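Local atomic coordinates of peptide methionine sulfoxide reductase msrA/msrB (Neisseria gonorrhoeae, PDB entry 2H30), a protein that reduces methionine sulfoxide in proteins, its thioredoxin domain being able to take electrons from DsbD and pass them to the downstream reductase domains. Residues A14-P17 with H18-T22; A67-S71 with A72-T76; I142-A145 with Q146-L150; L54-L57 with G58-E61. The protein carries 2 engineered substitutions. All coordinates share one frame; numbering follows the deposited sequence.

All four contacts are local and partly buried in the thioredoxin-like domain. Contacts 2 and 4 lie nearer the chain's centre, about 11 Å from it between centres; contacts 1 and 3 lie farther out, about 14 Å. Contacts 1 and 3 are both helix starts with an N-cap, on opposite sides of that centre. Contact 1 relies on a threonine hydroxyl, while contact 3 uses two amides in a capping box. Contact 4 is mid-helix, where a water takes the place of a backbone bond. Contact 2 is a turn leading into a sheet strand, with an apolar pair beside it. It touches contact 1 through the strand and contact 3 through its turn. Contacts 2 and 4 belong to one beta-alpha-beta unit.

Contact 1: residues A14-P17 with H18-T22; sequences ATVP and HTMST. Engineered in segment 18-22: Met-20 (natural residue Leu).
Met-20 lies one turn after Val-16 in the short helix 16-20, and the two side chains run side by side in the same direction. Met-20 is an engineered residue, natural Leu, modelled as selenomethionine. Its CB sits 3.4 Å from Val-16 O. CG stands anti to the backbone N (chi1 -167°), and the chain stays extended as far as SE. The selenium packs on Ile-75 of the central sheet. The chain then bends at chi3, which turns CE back onto Val-16 CG1. That CE to CG1 gap is 3.5 Å, tight for two carbons. Ile-113 and Ile-43 also touch both side chains.

The other face of the turn is polar. Thr-15 is the N-cap, and its OG1 accepts from His-18 N at 3.1 Å. OG1 reaches that N-H because it lies between its own backbone N and carbonyl carbon (chi1 61°). Thr-15 O takes the N-H of Thr-19 at 3.0 Å. Ala-14 CB lies obliquely to the His-18 ring, 3.9 Å from CD2. At the far end Ser-21 OG donates to Pro-17 O at 2.8 Å, and Ser-21 N adds a weak bond to the same oxygen. Hydroxyls thus serve both ends of this helix: one accepts from an early N-H and the other donates to a carbonyl, while the apolar side chains pack toward the sheet.

Contact 2: residues A67-S71 with A72-T76; sequences AKFSS and ANLIT
Phe-69 and Leu-74 make the apolar pair of this turn. Leu-74 CD1 lies against one corner of the Phe-69 ring, 3.6 Å from Phe-69 CD1 and 3.8 Å from Phe-69 CG. The methyl comes at the ring obliquely. In Phe-69, CG is anti to the carbonyl carbon (chi1 -75°), and chi2 of -88° sets the ring plane about perpendicular to the plane of CA, CB and CG. Leu-74 has a less usual first torsion, chi1 -108°, well off a staggered position. Its CD1 is anti to CA, which carries that methyl out to the ring. Leu-74 also touches Leu-42 on the next strand, and the Phe-69 ring stacks with Trp-63.

A type I beta turn from Phe-69 to Ala-72 joins the two parts. Ala-72 N donates to Phe-69 O at 3.0 Å, coming from above the carbonyl plane. The turn ends the link from helix 51-64 to strand 73-78 in a beta-alpha-beta unit of the thioredoxin fold. Overlapping the turn, Ala-67 O accepts from both the N and the OG of Ser-70, each at 2.9 Å. The hydroxyl lies in the carbonyl plane. The methyl of Ala-72 touches Ile-151 on helix 144-152, whose Leu-148 and Glu-144 also touch Phe-69.

Contact 3: residues I142-A145 with Q146-L150; sequences INEA and QALAL
Asn-143 and Gln-146 form a capping box at the start of helix 144-152, the last helix of this thioredoxin-like domain. Each side chain accepts from the backbone N-H of the other. Asn-143 OD1 takes Gln-146 N at 2.8 Å, with the donor nearly in line with the C=O bond. In return Gln-146 OE1 takes Asn-143 N, also at 2.8 Å, in the carbonyl plane and on a lone pair. Both bonds are close to straight.

The two side chains cross at about a right angle, yet their amide groups are stacked, with planes 29° apart. Asn-143 CG lies between its backbone N and carbonyl carbon (chi1 61°), and this folds OD1 over the first turn. Gln-146 runs extended beyond CG and reaches back along the helix. The remaining amide nitrogens bond to the C-terminal tail: Gln-146 NE2 to Leu-158 O, and Asn-143 ND2 weakly to Leu-161 O. The cap thereby also ties the tail to the helix.

Ile-142 crosses Gln-146 at a slant and brings its CB to 3.5 Å from Gln-146 OE1. Its CD1 reaches the inner side of the helix, 3.7 Å from Ala-147 CB and 4.1 Å from Leu-150 CD1. Glu-144 and Leu-148 lie side by side and point the same way. Their closest side-chain approach is loose, Glu-144 CG to Leu-148 CD1 at 4.2 Å, while Leu-148 CG sits 3.3 Å from Glu-144 O.

Contact 4: residues L54-L57 with G58-E61; sequences LSEL and GQAE
Gly-58 and Leu-54 are joined by a water where a helix would normally have a direct backbone bond. Gly-58 N donates to the water at 2.9 Å, and the water donates to Leu-54 O at 2.8 Å. The helix is kinked here: the backbone nitrogens of Gly-58 and Gln-59 have no bond to the turn before. A kink in the helix that follows the active-site CxxC is a familiar feature of thioredoxins. Cys-50 and Cys-53, a CxxC pair at the start of this helix, are probably the redox-active cysteines.

Gln-59 comes next. With CG anti to the backbone N (chi1 -177°), its extended chain runs beside Glu-56 and points the same way. Gln-59 OE1 lies 3.8 Å from Glu-56 CG, a contact with the aliphatic part of the glutamate. The amide and carboxylate planes are turned 40° from each other. Gln-59 CB rests 3.3 Å from Glu-56 O.

At Ala-60 the regular pattern is back. Its N donates to Glu-56 O at 2.9 Å, nearly straight. Glu-61 N then donates to Leu-57 O, also at 2.9 Å. Glu-61 CB is 3.5 Å from Leu-57 O. The Glu-61 carboxylate accepts from Lys-102 N through OE2, and the side chain touches Tyr-100 and Pro-101.

Helix 51-64 links strands 41-45 and 73-78. The Glu-56 carboxylate makes a salt bridge to Lys-44 on strand 41-45 and a hydrogen bond to Ser-141, close to helix 144-152, while Leu-57 packs on Leu-103, just before strand 105-107.

Contact 1: residues A14-P17 with H18-T22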
loop_
_atom_site.group_PDB
_atom_site.type_symbol
_atom_site.label_atom_id
_atom_site.label_comp_id
_atom_site.label_asym_id
_atom_site.label_seq_id
_atom_site.Cartn_x
_atom_site.Cartn_y
_atom_site.Cartn_z
ATOM N N ALA A 14 -4.701 18.166 2.436
ATOM C CA ALA A 14 -4.647 17.519 1.066
ATOM C C ALA A 14 -5.126 16.085 1.179
ATOM O O ALA A 14 -4.947 15.451 2.217
ATOM C CB ALA A 14 -3.249 17.526 0.521
ATOM N N THR A 15 -5.670 15.559 0.093
ATOM C CA THR A 15 -6.096 14.146 0.111
ATOM C C THR A 15 -4.862 13.255 -0.053
ATOM O O THR A 15 -3.799 13.702 -0.547
ATOM C CB THR A 15 -7.018 13.815 -1.061
ATOM O OG1 THR A 15 -6.341 14.034 -2.324
ATOM C CG2 THR A 15 -8.353 14.607 -0.983
ATOM N N VAL A 16 -5.006 11.980 0.287
ATOM C CA VAL A 16 -3.912 11.057 0.042
ATOM C C VAL A 16 -3.442 11.029 -1.410
ATOM O O VAL A 16 -2.248 11.116 -1.649
ATOM C CB VAL A 16 -4.228 9.600 0.580
ATOM C CG1 VAL A 16 -3.156 8.636 0.187
ATOM C CG2 VAL A 16 -4.364 9.639 2.086
ATOM N N PRO A 17 -4.356 10.886 -2.394
ATOM C CA PRO A 17 -3.845 10.921 -3.790
ATOM C C PRO A 17 -3.143 12.220 -4.162
ATOM O O PRO A 17 -2.164 12.171 -4.918
ATOM C CB PRO A 17 -5.085 10.676 -4.665
ATOM C CG PRO A 17 -6.148 10.134 -3.742
ATOM C CD PRO A 17 -5.808 10.614 -2.340
ATOM N N HIS A 18 -3.599 13.359 -3.633
ATOM C CA HIS A 18 -2.918 14.612 -3.956
ATOM C C HIS A 18 -1.504 14.577 -3.398
ATOM O O HIS A 18 -0.531 14.892 -4.099
ATOM C CB HIS A 18 -3.689 15.848 -3.454
ATOM C CG HIS A 18 -3.060 17.129 -3.907
ATOM N ND1 HIS A 18 -3.133 17.570 -5.215
ATOM C CD2 HIS A 18 -2.270 18.013 -3.252
ATOM C CE1 HIS A 18 -2.446 18.696 -5.333
ATOM N NE2 HIS A 18 -1.919 18.989 -4.154
ATOM N N THR A 19 -1.359 14.122 -2.159
ATOM C CA THR A 19 -0.054 14.022 -1.540
ATOM C C THR A 19 0.856 13.047 -2.303
ATOM O O THR A 19 2.057 13.242 -2.454
ATOM C CB THR A 19 -0.231 13.546 -0.085
ATOM O OG1 THR A 19 -1.007 14.518 0.624
ATOM C CG2 THR A 19 1.120 13.336 0.618
HETATM N N MSE A 20 0.262 11.965 -2.757
HETATM C CA MSE A 20 1.062 10.926 -3.382
HETATM C C MSE A 20 1.487 11.346 -4.765
HETATM O O MSE A 20 2.472 10.866 -5.313
HETATM C CB MSE A 20 0.285 9.633 -3.390
HETATM C CG MSE A 20 1.098 8.444 -3.714
HETATM SE SE MSE A 20 -0.196 7.066 -3.483
HETATM C CE MSE A 20 -0.585 7.226 -1.647
ATOM N N SER A 21 0.761 12.288 -5.340
ATOM C CA SER A 21 1.066 12.707 -6.718
ATOM C C SER A 21 2.386 13.579 -6.840
ATOM O O SER A 21 2.923 13.867 -7.933
ATOM C CB SER A 21 -0.242 13.182 -7.410
ATOM O OG SER A 21 -1.183 12.059 -7.571
ATOM N N THR A 22 3.011 13.875 -5.694
ATOM C CA THR A 22 4.303 14.500 -5.678
ATOM C C THR A 22 5.411 13.454 -5.429
ATOM O O THR A 22 6.598 13.777 -5.256
ATOM C CB THR A 22 4.315 15.609 -4.576
ATOM O OG1 THR A 22 4.480 14.993 -3.308
ATOM C CG2 THR A 22 2.951 16.322 -4.555
#

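Contact 2: residues A67-S71 with A72-T76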
loop_
_atom_site.group_PDB
_atom_site.type_symbol
_atom_site.label_atom_id
_atom_site.label_comp_id
_atom_site.label_asym_id
_atom_site.label_seq_id
_atom_site.Cartn_x
_atom_site.Cartn_y
_atom_site.Cartn_z
ATOM N N ALA A 67 -7.292 -10.246 -12.073
ATOM C CA ALA A 67 -8.523 -9.608 -12.515
ATOM C C ALA A 67 -9.555 -9.322 -11.402
ATOM O O ALA A 67 -10.307 -8.354 -11.523
ATOM C CB ALA A 67 -9.192 -10.494 -13.583
ATOM N N LYS A 68 -9.577 -10.139 -10.340
ATOM C CA LYS A 68 -10.539 -9.903 -9.246
ATOM C C LYS A 68 -10.324 -8.545 -8.580
ATOM O O LYS A 68 -11.231 -8.025 -7.944
ATOM C CB LYS A 68 -10.453 -10.978 -8.174
ATOM C CG LYS A 68 -10.900 -12.314 -8.664
ATOM C CD LYS A 68 -10.986 -13.289 -7.513
ATOM C CE LYS A 68 -9.645 -13.682 -6.972
ATOM N NZ LYS A 68 -8.818 -14.354 -8.037
ATOM N N PHE A 69 -9.102 -8.015 -8.719
ATOM C CA PHE A 69 -8.797 -6.723 -8.091
ATOM C C PHE A 69 -8.877 -5.589 -9.082
ATOM O O PHE A 69 -8.502 -4.467 -8.755
ATOM C CB PHE A 69 -7.372 -6.773 -7.463
ATOM C CG PHE A 69 -7.354 -7.578 -6.177
ATOM C CD1 PHE A 69 -7.634 -6.921 -4.940
ATOM C CD2 PHE A 69 -7.172 -8.971 -6.172
ATOM C CE1 PHE A 69 -7.645 -7.628 -3.733
ATOM C CE2 PHE A 69 -7.220 -9.710 -4.902
ATOM C CZ PHE A 69 -7.438 -9.003 -3.674
ATOM N N SER A 70 -9.355 -5.867 -10.302
ATOM C CA SER A 70 -9.246 -4.857 -11.332
ATOM C C SER A 70 -10.080 -3.607 -11.086
ATOM O O SER A 70 -9.784 -2.565 -11.701
ATOM C CB SER A 70 -9.523 -5.441 -12.710
ATOM O OG SER A 70 -10.869 -5.807 -12.749
ATOM N N SER A 71 -11.061 -3.681 -10.193
ATOM C CA SER A 71 -11.915 -2.511 -9.927
ATOM C C SER A 71 -11.218 -1.494 -9.015
ATOM O O SER A 71 -11.786 -0.426 -8.784
ATOM C CB SER A 71 -13.261 -2.910 -9.293
ATOM O OG SER A 71 -13.042 -3.446 -8.001
ATOM N N ALA A 72 -10.033 -1.863 -8.460
ATOM C CA ALA A 72 -9.352 -0.958 -7.514
ATOM C C ALA A 72 -7.941 -0.748 -7.979
ATOM O O ALA A 72 -7.392 -1.586 -8.697
ATOM C CB ALA A 72 -9.307 -1.619 -6.074
ATOM N N ASN A 73 -7.331 0.329 -7.496
ATOM C CA ASN A 73 -5.886 0.503 -7.634
ATOM C C ASN A 73 -5.232 -0.169 -6.426
ATOM O O ASN A 73 -5.600 0.155 -5.306
ATOM C CB ASN A 73 -5.517 1.973 -7.572
ATOM C CG ASN A 73 -6.275 2.840 -8.627
ATOM O OD1 ASN A 73 -6.842 3.875 -8.294
ATOM N ND2 ASN A 73 -6.289 2.376 -9.847
ATOM N N LEU A 74 -4.304 -1.085 -6.664
ATOM C CA LEU A 74 -3.571 -1.676 -5.533
ATOM C C LEU A 74 -2.144 -1.161 -5.576
ATOM O O LEU A 74 -1.410 -1.302 -6.581
ATOM C CB LEU A 74 -3.560 -3.188 -5.686
ATOM C CG LEU A 74 -4.446 -3.879 -4.721
ATOM C CD1 LEU A 74 -4.432 -5.367 -5.042
ATOM C CD2 LEU A 74 -3.935 -3.724 -3.318
ATOM N N ILE A 75 -1.783 -0.477 -4.492
ATOM C CA ILE A 75 -0.415 0.019 -4.382
ATOM C C ILE A 75 0.173 -0.252 -3.005
ATOM O O ILE A 75 -0.566 -0.566 -2.066
ATOM C CB ILE A 75 -0.331 1.510 -4.719
ATOM C CG1 ILE A 75 -1.083 2.281 -3.682
ATOM C CG2 ILE A 75 -0.878 1.794 -6.159
ATOM C CD1 ILE A 75 -0.780 3.758 -3.739
ATOM N N THR A 76 1.490 -0.165 -2.902
ATOM C CA THR A 76 2.108 -0.299 -1.576
ATOM C C THR A 76 2.938 0.963 -1.327
ATOM O O THR A 76 3.348 1.624 -2.293
ATOM C CB THR A 76 2.997 -1.560 -1.433
ATOM O OG1 THR A 76 4.261 -1.348 -2.080
ATOM C CG2 THR A 76 2.239 -2.779 -2.046
#

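Contact 3: residues I142-A145 with Q146-L150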
loop_
_atom_site.group_PDB
_atom_site.type_symbol
_atom_site.label_atom_id
_atom_site.label_comp_id
_atom_site.label_asym_id
_atom_site.label_seq_id
_atom_site.Cartn_x
_atom_site.Cartn_y
_atom_site.Cartn_z
ATOM N N ILE A 142 -4.023 -8.625 6.180
ATOM C CA ILE A 142 -5.346 -9.029 5.724
ATOM C C ILE A 142 -5.140 -10.153 4.712
ATOM O O ILE A 142 -4.092 -10.198 4.041
ATOM C CB ILE A 142 -6.223 -7.924 5.138
ATOM C CG1 ILE A 142 -5.606 -7.315 3.871
ATOM C CG2 ILE A 142 -6.508 -6.846 6.202
ATOM C CD1 ILE A 142 -6.444 -6.216 3.214
ATOM N N ASN A 143 -6.137 -11.042 4.662
ATOM C CA ASN A 143 -6.110 -12.077 3.630
ATOM C C ASN A 143 -6.797 -11.662 2.333
ATOM O O ASN A 143 -7.384 -10.569 2.254
ATOM C CB ASN A 143 -6.652 -13.410 4.198
ATOM C CG ASN A 143 -8.073 -13.319 4.663
ATOM O OD1 ASN A 143 -8.924 -12.691 4.043
ATOM N ND2 ASN A 143 -8.366 -13.979 5.833
ATOM N N GLU A 144 -6.735 -12.528 1.311
ATOM C CA GLU A 144 -7.274 -12.140 -0.041
ATOM C C GLU A 144 -8.782 -11.884 -0.048
ATOM O O GLU A 144 -9.248 -10.858 -0.616
ATOM C CB GLU A 144 -6.942 -13.167 -1.077
ATOM C CG GLU A 144 -7.309 -12.696 -2.411
ATOM C CD GLU A 144 -6.966 -13.710 -3.491
ATOM O OE1 GLU A 144 -7.281 -13.444 -4.672
ATOM O OE2 GLU A 144 -6.325 -14.728 -3.141
ATOM N N ALA A 145 -9.495 -12.632 0.787
ATOM C CA ALA A 145 -10.941 -12.467 0.932
ATOM C C ALA A 145 -11.299 -11.179 1.611
ATOM O O ALA A 145 -12.242 -10.517 1.209
ATOM C CB ALA A 145 -11.542 -13.683 1.733
ATOM N N GLN A 146 -10.552 -10.832 2.678
ATOM C CA GLN A 146 -10.736 -9.535 3.359
ATOM C C GLN A 146 -10.401 -8.355 2.419
ATOM O O GLN A 146 -11.144 -7.365 2.366
ATOM C CB GLN A 146 -9.812 -9.466 4.569
ATOM C CG GLN A 146 -10.339 -10.352 5.719
ATOM C CD GLN A 146 -9.340 -10.468 6.825
ATOM O OE1 GLN A 146 -8.112 -10.509 6.603
ATOM N NE2 GLN A 146 -9.863 -10.600 8.078
ATOM N N ALA A 147 -9.335 -8.495 1.646
ATOM C CA ALA A 147 -8.986 -7.419 0.682
ATOM C C ALA A 147 -10.083 -7.247 -0.374
ATOM O O ALA A 147 -10.478 -6.148 -0.726
ATOM C CB ALA A 147 -7.621 -7.724 0.021
ATOM N N LEU A 148 -10.599 -8.375 -0.875
ATOM C CA LEU A 148 -11.682 -8.252 -1.852
ATOM C C LEU A 148 -12.946 -7.659 -1.250
ATOM O O LEU A 148 -13.647 -6.910 -1.951
ATOM C CB LEU A 148 -11.955 -9.668 -2.430
ATOM C CG LEU A 148 -10.868 -10.170 -3.386
ATOM C CD1 LEU A 148 -11.140 -11.644 -3.635
ATOM C CD2 LEU A 148 -10.826 -9.401 -4.737
ATOM N N ALA A 149 -13.251 -8.043 0.005
ATOM C CA ALA A 149 -14.416 -7.514 0.695
ATOM C C ALA A 149 -14.268 -5.992 0.839
ATOM O O ALA A 149 -15.191 -5.221 0.509
ATOM C CB ALA A 149 -14.551 -8.179 2.048
ATOM N N LEU A 150 -13.048 -5.552 1.182
ATOM C CA LEU A 150 -12.846 -4.086 1.368
ATOM C C LEU A 150 -12.999 -3.286 0.078
ATOM O O LEU A 150 -13.504 -2.147 0.072
ATOM C CB LEU A 150 -11.432 -3.793 1.881
ATOM C CG LEU A 150 -11.110 -4.048 3.333
ATOM C CD1 LEU A 150 -9.626 -3.591 3.500
ATOM C CD2 LEU A 150 -12.004 -3.135 4.179
#

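Contact 4: residues L54-L57 with G58-E61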
loop_
_atom_site.group_PDB
_atom_site.type_symbol
_atom_site.label_atom_id
_atom_site.label_comp_id
_atom_site.label_asym_id
_atom_site.label_seq_id
_atom_site.Cartn_x
_atom_site.Cartn_y
_atom_site.Cartn_z
ATOM N N LEU A 54 7.754 -8.584 4.322
ATOM C CA LEU A 54 8.509 -9.118 3.181
ATOM C C LEU A 54 7.894 -10.417 2.646
ATOM O O LEU A 54 7.821 -10.646 1.426
ATOM C CB LEU A 54 9.974 -9.369 3.506
ATOM C CG LEU A 54 10.708 -8.164 4.066
ATOM C CD1 LEU A 54 12.143 -8.645 4.196
ATOM C CD2 LEU A 54 10.649 -7.136 2.970
ATOM N N SER A 55 7.393 -11.245 3.575
ATOM C CA SER A 55 6.791 -12.546 3.147
ATOM C C SER A 55 5.528 -12.376 2.319
ATOM O O SER A 55 5.092 -13.323 1.647
ATOM C CB SER A 55 6.479 -13.374 4.395
ATOM O OG SER A 55 5.314 -12.901 5.064
ATOM N N GLU A 56 4.919 -11.175 2.430
ATOM C CA GLU A 56 3.640 -10.900 1.819
ATOM C C GLU A 56 3.792 -10.094 0.500
ATOM O O GLU A 56 2.785 -9.832 -0.175
ATOM C CB GLU A 56 2.765 -10.119 2.795
ATOM C CG GLU A 56 2.267 -10.959 3.956
ATOM C CD GLU A 56 1.484 -10.104 4.995
ATOM O OE1 GLU A 56 1.442 -8.859 4.847
ATOM O OE2 GLU A 56 0.895 -10.684 5.949
ATOM N N LEU A 57 5.014 -9.738 0.138
ATOM C CA LEU A 57 5.223 -8.930 -1.123
ATOM C C LEU A 57 4.753 -9.719 -2.359
ATOM O O LEU A 57 4.058 -9.154 -3.220
ATOM C CB LEU A 57 6.668 -8.504 -1.297
ATOM C CG LEU A 57 7.190 -7.492 -0.282
ATOM C CD1 LEU A 57 8.676 -7.368 -0.455
ATOM C CD2 LEU A 57 6.476 -6.154 -0.523
ATOM N N GLY A 58 5.046 -11.021 -2.366
ATOM C CA GLY A 58 4.618 -11.842 -3.543
ATOM C C GLY A 58 3.099 -11.955 -3.611
ATOM O O GLY A 58 2.504 -11.987 -4.688
ATOM N N GLN A 59 2.463 -12.063 -2.449
ATOM C CA GLN A 59 1.032 -12.093 -2.355
ATOM C C GLN A 59 0.415 -10.808 -2.914
ATOM O O GLN A 59 -0.500 -10.853 -3.720
ATOM C CB GLN A 59 0.687 -12.277 -0.875
ATOM C CG GLN A 59 -0.766 -12.398 -0.624
ATOM C CD GLN A 59 -1.032 -12.387 0.904
ATOM O OE1 GLN A 59 -0.648 -11.444 1.572
ATOM N NE2 GLN A 59 -1.691 -13.419 1.424
ATOM N N ALA A 60 0.919 -9.666 -2.448
ATOM C CA ALA A 60 0.379 -8.381 -2.925
ATOM C C ALA A 60 0.601 -8.217 -4.427
ATOM O O ALA A 60 -0.258 -7.672 -5.104
ATOM C CB ALA A 60 1.104 -7.230 -2.141
ATOM N N GLU A 61 1.741 -8.686 -4.911
ATOM C CA GLU A 61 2.004 -8.594 -6.363
ATOM C C GLU A 61 0.976 -9.425 -7.142
ATOM O O GLU A 61 0.485 -8.975 -8.186
ATOM C CB GLU A 61 3.415 -9.114 -6.640
ATOM C CG GLU A 61 3.782 -8.852 -8.102
ATOM C CD GLU A 61 5.076 -9.508 -8.514
ATOM O OE1 GLU A 61 5.424 -10.615 -7.992
ATOM O OE2 GLU A 61 5.774 -8.938 -9.403
HETATM O O HOH W 1 7.110 -12.274 -0.763
#